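Local coordinates for L-talarate/Galactarate Dehydratase (Salmonella typhimurium, PDB 2PP0), which catalyses the magnesium-dependent dehydration of L-talarate and galactarate to 5-keto-4-deoxy-D-glucarate, and also the competing epimerisation of L-talarate to galactarate, at residues B[169-174]-B[350-355]; B[177-182]-B[207-212]. One frame throughout, in Å; residues are numbered along the deposited sequence.

Interaction 1: residues B[169-174]-B[350-355]; sequences GGFLHT and FEWLNP
Phe350 and Trp352, which meet Phe171, lie just before and within a type I beta turn from Glu351 to Asn354, closed by a backbone bond from Asn354 N to Glu351 O, 2.9 Å long. On the other side of the contact a second type I turn, running from Phe171 to Thr174, is joined more loosely through Thr174 N and Phe171 O at 3.3 Å. Between the two turns the meeting is purely aromatic. Phe171 sends its ring tip forward, CZ coming within 3.9 Å of Phe350 CE2, and each ring receives the other at its edge, the two planes turned by about 59°. Its CE2 also comes within 4.3 Å of Trp352 CZ2, here with the planes inclined by only about 22°. Phe350 in turn presents an edge to one face of the indole, CD2 standing 3.5 Å above the Trp352 plane, over its centre. With CG anti to its carbonyl carbon (chi1 -77°), Phe350 swings its ring to where it can meet both neighbours. In the enolase superfamily such loops follow the barrel strands and help to line the active site; here they follow strands 161-166 and 346-349, which pair in parallel. Substrate-binding Lys82 makes a cation-pi contact with Phe350 and also touches Trp352, whose indole packs on Leu38, Leu40 and Val60 of the N-terminal domain's sheet. Glu351, between them in sequence, uses its two carboxylate oxygens separately: OE1 is hydrogen-bonded to Ser168 OG, and OE2 accepts from Thr11 N of the second subunit.

Interaction 2: residues B[177-182]-B[207-212]; sequences DQVLKN and IRRLTA
Val179 and Arg209 meet at about a right angle, the methyl CG2 lying 3.7 Å from NH2 on a line oblique to the guanidinium plane. Arg209 starts its chain with CG anti to the carbonyl carbon, but a bend at chi3 (69°) turns the guanidinium toward the start of helix 176-188. There NH2 is hydrogen-bonded to Thr174 O, so Val179 packs against a group already held by the chain just ahead of that helix. The other pair is apolar against backbone: Leu180 reaches over with one branch, bringing CD2 to 3.9 Å from Ala212 O, while Ala212 points its CB toward the facing helix. Its side chain being a lone methyl is consistent with the close approach of the backbones, Leu180 CA and Ala212 CA being 8.1 Å apart, and Leu176 also touches that methyl. Within helix 203-217 the Thr211 hydroxyl donates to Arg208 O over 2.6 Å, tilted 31° from the carbonyl plane; Ala212 N reaches the same oxygen from the same face, so this carbonyl is gripped twice. Strand 194-197 lies between the two helices in sequence, and their side-by-side packing is that of successive outer helices of the beta/alpha barrel of the enolase superfamily.

How the interactions relate
Followed from the N terminus, the chain crosses the N-terminal domain, runs up strand 161-166 and enters the 169-174 loop, which leads directly into helix 176-188. Strand 194-197 and helix 203-217 come next, and interaction 2 closes this short loop, with 24 residues between its segments. The chain then traverses the rest of the barrel before 350-355 returns to 169-174, so interaction 1 closes a loop of 175 residues with interaction 2 nested inside it. The two also touch: Thr174 CG2 packs on Val179 CG2 at 3.6 Å. Outer helices, active-site loops and N-terminal domain are thereby connected, and both contacts border the second subunit.

Interaction 1: residues B[169-174]-B[350-355]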
ATOM      1  N   GLY B 169     -23.264 -11.915  21.463  1.00 37.55           N
ATOM      2  CA  GLY B 169     -24.504 -11.956  22.220  1.00 38.43           C
ATOM      3  C   GLY B 169     -25.786 -11.636  21.472  1.00 39.75           C
ATOM      4  O   GLY B 169     -26.818 -11.387  22.102  1.00 40.47           O
ATOM      5  N   GLY B 170     -25.742 -11.648  20.144  1.00 39.10           N
ATOM      6  CA  GLY B 170     -26.941 -11.340  19.381  1.00 38.98           C
ATOM      7  C   GLY B 170     -27.357 -12.392  18.369  1.00 38.28           C
ATOM      8  O   GLY B 170     -28.039 -12.070  17.396  1.00 38.95           O
ATOM      9  N   PHE B 171     -26.961 -13.642  18.596  1.00 38.23           N
ATOM     10  CA  PHE B 171     -27.292 -14.739  17.683  1.00 38.66           C
ATOM     11  C   PHE B 171     -28.727 -15.257  17.814  1.00 39.42           C
ATOM     12  O   PHE B 171     -29.381 -15.063  18.844  1.00 38.97           O
ATOM     13  CB  PHE B 171     -26.288 -15.880  17.868  1.00 37.43           C
ATOM     14  CG  PHE B 171     -24.999 -15.684  17.109  1.00 37.76           C
ATOM     15  CD1 PHE B 171     -24.881 -16.118  15.791  1.00 37.52           C
ATOM     16  CD2 PHE B 171     -23.902 -15.066  17.711  1.00 38.88           C
ATOM     17  CE1 PHE B 171     -23.685 -15.946  15.080  1.00 37.59           C
ATOM     18  CE2 PHE B 171     -22.702 -14.885  17.011  1.00 38.06           C
ATOM     19  CZ  PHE B 171     -22.594 -15.328  15.693  1.00 38.12           C
ATOM     20  N   LEU B 172     -29.200 -15.926  16.759  1.00 39.97           N
ATOM     21  CA  LEU B 172     -30.568 -16.451  16.689  1.00 39.92           C
ATOM     22  C   LEU B 172     -30.950 -17.661  17.546  1.00 40.72           C
ATOM     23  O   LEU B 172     -32.130 -17.993  17.653  1.00 40.98           O
ATOM     24  CB  LEU B 172     -30.932 -16.737  15.227  1.00 39.17           C
ATOM     25  CG  LEU B 172     -31.309 -15.504  14.401  1.00 38.12           C
ATOM     26  CD1 LEU B 172     -31.351 -15.861  12.926  1.00 38.21           C
ATOM     27  CD2 LEU B 172     -32.657 -14.962  14.876  1.00 36.69           C
ATOM     28  N   HIS B 173     -29.973 -18.327  18.148  1.00 40.88           N
ATOM     29  CA  HIS B 173     -30.275 -19.477  18.996  1.00 41.34           C
ATOM     30  C   HIS B 173     -30.462 -18.982  20.430  1.00 41.96           C
ATOM     31  O   HIS B 173     -30.767 -19.755  21.339  1.00 43.40           O
ATOM     32  CB  HIS B 173     -29.127 -20.484  18.940  1.00 41.86           C
ATOM     33  CG  HIS B 173     -27.816 -19.925  19.399  1.00 42.86           C
ATOM     34  ND1 HIS B 173     -27.500 -19.763  20.732  1.00 43.02           N
ATOM     35  CD2 HIS B 173     -26.755 -19.454  18.701  1.00 42.01           C
ATOM     36  CE1 HIS B 173     -26.301 -19.216  20.834  1.00 42.10           C
ATOM     37  NE2 HIS B 173     -25.828 -19.018  19.616  1.00 43.04           N
ATOM     38  N   THR B 174     -30.284 -17.678  20.615  1.00 40.91           N
ATOM     39  CA  THR B 174     -30.402 -17.044  21.922  1.00 40.83           C
ATOM     40  C   THR B 174     -31.782 -16.421  22.144  1.00 41.03           C
ATOM     41  O   THR B 174     -32.205 -15.541  21.391  1.00 40.90           O
ATOM     42  CB  THR B 174     -29.324 -15.941  22.078  1.00 40.43           C
ATOM     43  OG1 THR B 174     -28.026 -16.507  21.850  1.00 39.54           O
ATOM     44  CG2 THR B 174     -29.368 -15.332  23.472  1.00 39.81           C
ATOM     45  N   PHE B 350     -15.853 -10.753  19.250  1.00 36.68           N
ATOM     46  CA  PHE B 350     -16.188 -12.136  19.574  1.00 37.31           C
ATOM     47  C   PHE B 350     -15.148 -12.465  20.649  1.00 37.36           C
ATOM     48  O   PHE B 350     -14.026 -11.959  20.594  1.00 35.96           O
ATOM     49  CB  PHE B 350     -15.946 -13.093  18.400  1.00 39.23           C
ATOM     50  CG  PHE B 350     -16.997 -13.050  17.326  1.00 42.31           C
ATOM     51  CD1 PHE B 350     -16.982 -12.059  16.351  1.00 42.72           C
ATOM     52  CD2 PHE B 350     -17.970 -14.045  17.253  1.00 44.05           C
ATOM     53  CE1 PHE B 350     -17.914 -12.064  15.315  1.00 44.55           C
ATOM     54  CE2 PHE B 350     -18.906 -14.056  16.220  1.00 44.11           C
ATOM     55  CZ  PHE B 350     -18.875 -13.065  15.250  1.00 44.24           C
ATOM     56  N   GLU B 351     -15.500 -13.305  21.613  1.00 37.02           N
ATOM     57  CA  GLU B 351     -14.547 -13.679  22.656  1.00 38.02           C
ATOM     58  C   GLU B 351     -13.943 -15.037  22.305  1.00 37.55           C
ATOM     59  O   GLU B 351     -12.986 -15.493  22.933  1.00 37.76           O
ATOM     60  CB  GLU B 351     -15.251 -13.774  24.015  1.00 38.44           C
ATOM     61  CG  GLU B 351     -16.326 -14.855  24.087  1.00 40.01           C
ATOM     62  CD  GLU B 351     -17.711 -14.351  23.711  1.00 39.76           C
ATOM     63  OE1 GLU B 351     -17.843 -13.622  22.706  1.00 38.77           O
ATOM     64  OE2 GLU B 351     -18.676 -14.695  24.425  1.00 40.37           O
ATOM     65  N   TRP B 352     -14.510 -15.665  21.283  1.00 35.66           N
ATOM     66  CA  TRP B 352     -14.097 -16.984  20.827  1.00 34.79           C
ATOM     67  C   TRP B 352     -12.604 -17.267  20.782  1.00 33.94           C
ATOM     68  O   TRP B 352     -12.155 -18.313  21.246  1.00 32.70           O
ATOM     69  CB  TRP B 352     -14.685 -17.252  19.440  1.00 35.90           C
ATOM     70  CG  TRP B 352     -16.184 -17.235  19.393  1.00 36.13           C
ATOM     71  CD1 TRP B 352     -17.043 -17.002  20.433  1.00 36.77           C
ATOM     72  CD2 TRP B 352     -17.001 -17.452  18.239  1.00 36.34           C
ATOM     73  NE1 TRP B 352     -18.346 -17.059  19.995  1.00 37.07           N
ATOM     74  CE2 TRP B 352     -18.348 -17.333  18.651  1.00 36.06           C
ATOM     75  CE3 TRP B 352     -16.726 -17.735  16.896  1.00 36.33           C
ATOM     76  CZ2 TRP B 352     -19.417 -17.488  17.767  1.00 36.63           C
ATOM     77  CZ3 TRP B 352     -17.788 -17.888  16.014  1.00 36.32           C
ATOM     78  CH2 TRP B 352     -19.118 -17.763  16.456  1.00 36.05           C
ATOM     79  N   LEU B 353     -11.834 -16.342  20.220  1.00 33.23           N
ATOM     80  CA  LEU B 353     -10.396 -16.540  20.091  1.00 34.30           C
ATOM     81  C   LEU B 353      -9.559 -16.134  21.303  1.00 34.76           C
ATOM     82  O   LEU B 353      -8.363 -16.415  21.344  1.00 35.54           O
ATOM     83  CB  LEU B 353      -9.884 -15.801  18.846  1.00 34.05           C
ATOM     84  CG  LEU B 353     -10.643 -16.098  17.544  1.00 34.84           C
ATOM     85  CD1 LEU B 353      -9.967 -15.383  16.379  1.00 34.45           C
ATOM     86  CD2 LEU B 353     -10.683 -17.605  17.290  1.00 33.43           C
ATOM     87  N   ASN B 354     -10.176 -15.483  22.287  1.00 35.43           N
ATOM     88  CA  ASN B 354      -9.445 -15.041  23.479  1.00 37.10           C
ATOM     89  C   ASN B 354      -8.490 -16.082  24.061  1.00 36.36           C
ATOM     90  O   ASN B 354      -7.329 -15.781  24.316  1.00 38.43           O
ATOM     91  CB  ASN B 354     -10.408 -14.588  24.587  1.00 35.65           C
ATOM     92  CG  ASN B 354     -11.077 -13.271  24.277  1.00 37.55           C
ATOM     93  OD1 ASN B 354     -10.620 -12.518  23.415  1.00 39.06           O
ATOM     94  ND2 ASN B 354     -12.160 -12.973  24.989  1.00 36.95           N
ATOM     95  N   PRO B 355      -8.964 -17.323  24.274  1.00 36.32           N
ATOM     96  CA  PRO B 355      -8.108 -18.375  24.835  1.00 35.59           C
ATOM     97  C   PRO B 355      -6.914 -18.844  23.997  1.00 35.64           C
ATOM     98  O   PRO B 355      -6.046 -19.555  24.500  1.00 35.45           O
ATOM     99  CB  PRO B 355      -9.097 -19.506  25.130  1.00 37.12           C
ATOM    100  CG  PRO B 355     -10.176 -19.293  24.117  1.00 36.74           C
ATOM    101  CD  PRO B 355     -10.350 -17.802  24.119  1.00 35.63           C
TER

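Interaction 2: residues B[177-182]-B[207-212]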
ATOM      1  N   ASP B 177     -34.864 -12.704  26.027  1.00 45.23           N
ATOM      2  CA  ASP B 177     -34.459 -12.243  27.353  1.00 46.31           C
ATOM      3  C   ASP B 177     -32.956 -12.376  27.586  1.00 45.24           C
ATOM      4  O   ASP B 177     -32.359 -11.556  28.282  1.00 46.65           O
ATOM      5  CB  ASP B 177     -35.223 -12.998  28.453  1.00 48.41           C
ATOM      6  CG  ASP B 177     -34.865 -14.474  28.516  1.00 51.04           C
ATOM      7  OD1 ASP B 177     -35.220 -15.123  29.525  1.00 53.80           O
ATOM      8  OD2 ASP B 177     -34.241 -14.990  27.564  1.00 53.72           O
ATOM      9  N   GLN B 178     -32.343 -13.405  27.007  1.00 44.99           N
ATOM     10  CA  GLN B 178     -30.907 -13.612  27.162  1.00 44.06           C
ATOM     11  C   GLN B 178     -30.130 -12.618  26.296  1.00 44.29           C
ATOM     12  O   GLN B 178     -29.038 -12.179  26.667  1.00 44.77           O
ATOM     13  CB  GLN B 178     -30.524 -15.046  26.786  1.00 44.13           C
ATOM     14  CG  GLN B 178     -29.024 -15.317  26.863  1.00 44.47           C
ATOM     15  CD  GLN B 178     -28.486 -15.307  28.288  1.00 46.97           C
ATOM     16  OE1 GLN B 178     -27.355 -14.882  28.530  1.00 47.20           O
ATOM     17  NE2 GLN B 178     -29.288 -15.790  29.233  1.00 46.07           N
ATOM     18  N   VAL B 179     -30.687 -12.270  25.136  1.00 42.88           N
ATOM     19  CA  VAL B 179     -30.034 -11.303  24.257  1.00 42.01           C
ATOM     20  C   VAL B 179     -29.977  -9.973  25.002  1.00 42.59           C
ATOM     21  O   VAL B 179     -28.983  -9.252  24.929  1.00 42.92           O
ATOM     22  CB  VAL B 179     -30.818 -11.090  22.937  1.00 41.07           C
ATOM     23  CG1 VAL B 179     -30.251  -9.887  22.176  1.00 39.01           C
ATOM     24  CG2 VAL B 179     -30.737 -12.340  22.075  1.00 39.83           C
ATOM     25  N   LEU B 180     -31.055  -9.661  25.721  1.00 42.53           N
ATOM     26  CA  LEU B 180     -31.142  -8.424  26.486  1.00 42.83           C
ATOM     27  C   LEU B 180     -30.177  -8.429  27.671  1.00 43.08           C
ATOM     28  O   LEU B 180     -29.677  -7.380  28.076  1.00 43.48           O
ATOM     29  CB  LEU B 180     -32.576  -8.209  26.974  1.00 43.06           C
ATOM     30  CG  LEU B 180     -33.604  -8.007  25.857  1.00 43.25           C
ATOM     31  CD1 LEU B 180     -35.002  -7.908  26.449  1.00 43.04           C
ATOM     32  CD2 LEU B 180     -33.264  -6.748  25.067  1.00 43.37           C
ATOM     33  N   LYS B 181     -29.919  -9.611  28.226  1.00 43.91           N
ATOM     34  CA  LYS B 181     -28.988  -9.725  29.344  1.00 44.22           C
ATOM     35  C   LYS B 181     -27.558  -9.550  28.831  1.00 44.40           C
ATOM     36  O   LYS B 181     -26.697  -9.015  29.535  1.00 45.03           O
ATOM     37  CB  LYS B 181     -29.118 -11.087  30.032  1.00 44.16           C
ATOM     38  CG  LYS B 181     -30.417 -11.296  30.803  1.00 45.36           C
ATOM     39  CD  LYS B 181     -30.418 -12.646  31.508  1.00 45.28           C
ATOM     40  CE  LYS B 181     -31.762 -12.932  32.162  1.00 46.38           C
ATOM     41  NZ  LYS B 181     -31.784 -14.269  32.832  1.00 48.71           N
ATOM     42  N   ASN B 182     -27.303 -10.006  27.607  1.00 43.90           N
ATOM     43  CA  ASN B 182     -25.967  -9.872  27.030  1.00 43.20           C
ATOM     44  C   ASN B 182     -25.694  -8.405  26.715  1.00 42.31           C
ATOM     45  O   ASN B 182     -24.562  -7.937  26.847  1.00 43.38           O
ATOM     46  CB  ASN B 182     -25.834 -10.710  25.753  1.00 42.93           C
ATOM     47  CG  ASN B 182     -26.047 -12.191  26.004  1.00 42.69           C
ATOM     48  OD1 ASN B 182     -25.593 -12.737  27.013  1.00 42.62           O
ATOM     49  ND2 ASN B 182     -26.729 -12.854  25.074  1.00 41.93           N
ATOM     50  N   ILE B 207     -38.459  -8.460  13.876  1.00 41.30           N
ATOM     51  CA  ILE B 207     -38.847  -7.085  14.156  1.00 41.55           C
ATOM     52  C   ILE B 207     -39.089  -6.973  15.657  1.00 43.64           C
ATOM     53  O   ILE B 207     -38.715  -5.982  16.287  1.00 45.46           O
ATOM     54  CB  ILE B 207     -40.142  -6.697  13.402  1.00 41.36           C
ATOM     55  CG1 ILE B 207     -39.857  -6.580  11.903  1.00 40.21           C
ATOM     56  CG2 ILE B 207     -40.707  -5.390  13.958  1.00 41.04           C
ATOM     57  CD1 ILE B 207     -38.781  -5.565  11.557  1.00 42.26           C
ATOM     58  N   ARG B 208     -39.709  -8.005  16.219  1.00 43.94           N
ATOM     59  CA  ARG B 208     -40.008  -8.053  17.645  1.00 44.46           C
ATOM     60  C   ARG B 208     -38.730  -7.955  18.473  1.00 44.66           C
ATOM     61  O   ARG B 208     -38.627  -7.128  19.380  1.00 45.76           O
ATOM     62  CB  ARG B 208     -40.742  -9.354  17.974  1.00 44.98           C
ATOM     63  CG  ARG B 208     -40.945  -9.591  19.460  1.00 46.47           C
ATOM     64  CD  ARG B 208     -41.773 -10.833  19.719  1.00 47.06           C
ATOM     65  NE  ARG B 208     -41.900 -11.091  21.150  1.00 50.02           N
ATOM     66  CZ  ARG B 208     -40.955 -11.649  21.899  1.00 50.67           C
ATOM     67  NH1 ARG B 208     -39.804 -12.022  21.354  1.00 51.88           N
ATOM     68  NH2 ARG B 208     -41.159 -11.825  23.198  1.00 52.41           N
ATOM     69  N   ARG B 209     -37.758  -8.804  18.158  1.00 43.83           N
ATOM     70  CA  ARG B 209     -36.492  -8.798  18.875  1.00 42.62           C
ATOM     71  C   ARG B 209     -35.767  -7.470  18.678  1.00 42.85           C
ATOM     72  O   ARG B 209     -35.246  -6.896  19.635  1.00 44.14           O
ATOM     73  CB  ARG B 209     -35.618  -9.963  18.400  1.00 41.13           C
ATOM     74  CG  ARG B 209     -36.160 -11.323  18.808  1.00 39.33           C
ATOM     75  CD  ARG B 209     -35.712 -12.435  17.867  1.00 40.17           C
ATOM     76  NE  ARG B 209     -34.285 -12.742  17.949  1.00 40.33           N
ATOM     77  CZ  ARG B 209     -33.687 -13.273  19.011  1.00 39.77           C
ATOM     78  NH1 ARG B 209     -34.387 -13.559  20.102  1.00 40.81           N
ATOM     79  NH2 ARG B 209     -32.390 -13.540  18.976  1.00 39.11           N
ATOM     80  N   LEU B 210     -35.749  -6.973  17.441  1.00 43.01           N
ATOM     81  CA  LEU B 210     -35.075  -5.714  17.136  1.00 42.01           C
ATOM     82  C   LEU B 210     -35.703  -4.542  17.889  1.00 42.96           C
ATOM     83  O   LEU B 210     -34.996  -3.658  18.376  1.00 42.58           O
ATOM     84  CB  LEU B 210     -35.102  -5.440  15.624  1.00 41.36           C
ATOM     85  CG  LEU B 210     -34.347  -4.207  15.103  1.00 40.53           C
ATOM     86  CD1 LEU B 210     -32.885  -4.268  15.526  1.00 40.38           C
ATOM     87  CD2 LEU B 210     -34.449  -4.152  13.588  1.00 39.96           C
ATOM     88  N   THR B 211     -37.029  -4.532  17.991  1.00 43.19           N
ATOM     89  CA  THR B 211     -37.715  -3.451  18.697  1.00 43.93           C
ATOM     90  C   THR B 211     -37.398  -3.499  20.191  1.00 44.00           C
ATOM     91  O   THR B 211     -37.225  -2.460  20.834  1.00 43.99           O
ATOM     92  CB  THR B 211     -39.252  -3.526  18.514  1.00 45.10           C
ATOM     93  OG1 THR B 211     -39.748  -4.753  19.067  1.00 49.22           O
ATOM     94  CG2 THR B 211     -39.616  -3.454  17.039  1.00 42.53           C
ATOM     95  N   ALA B 212     -37.321  -4.710  20.736  1.00 43.95           N
ATOM     96  CA  ALA B 212     -37.020  -4.892  22.149  1.00 43.88           C
ATOM     97  C   ALA B 212     -35.594  -4.443  22.463  1.00 44.86           C
ATOM     98  O   ALA B 212     -35.335  -3.881  23.529  1.00 46.27           O
ATOM     99  CB  ALA B 212     -37.206  -6.353  22.539  1.00 43.13           C
TER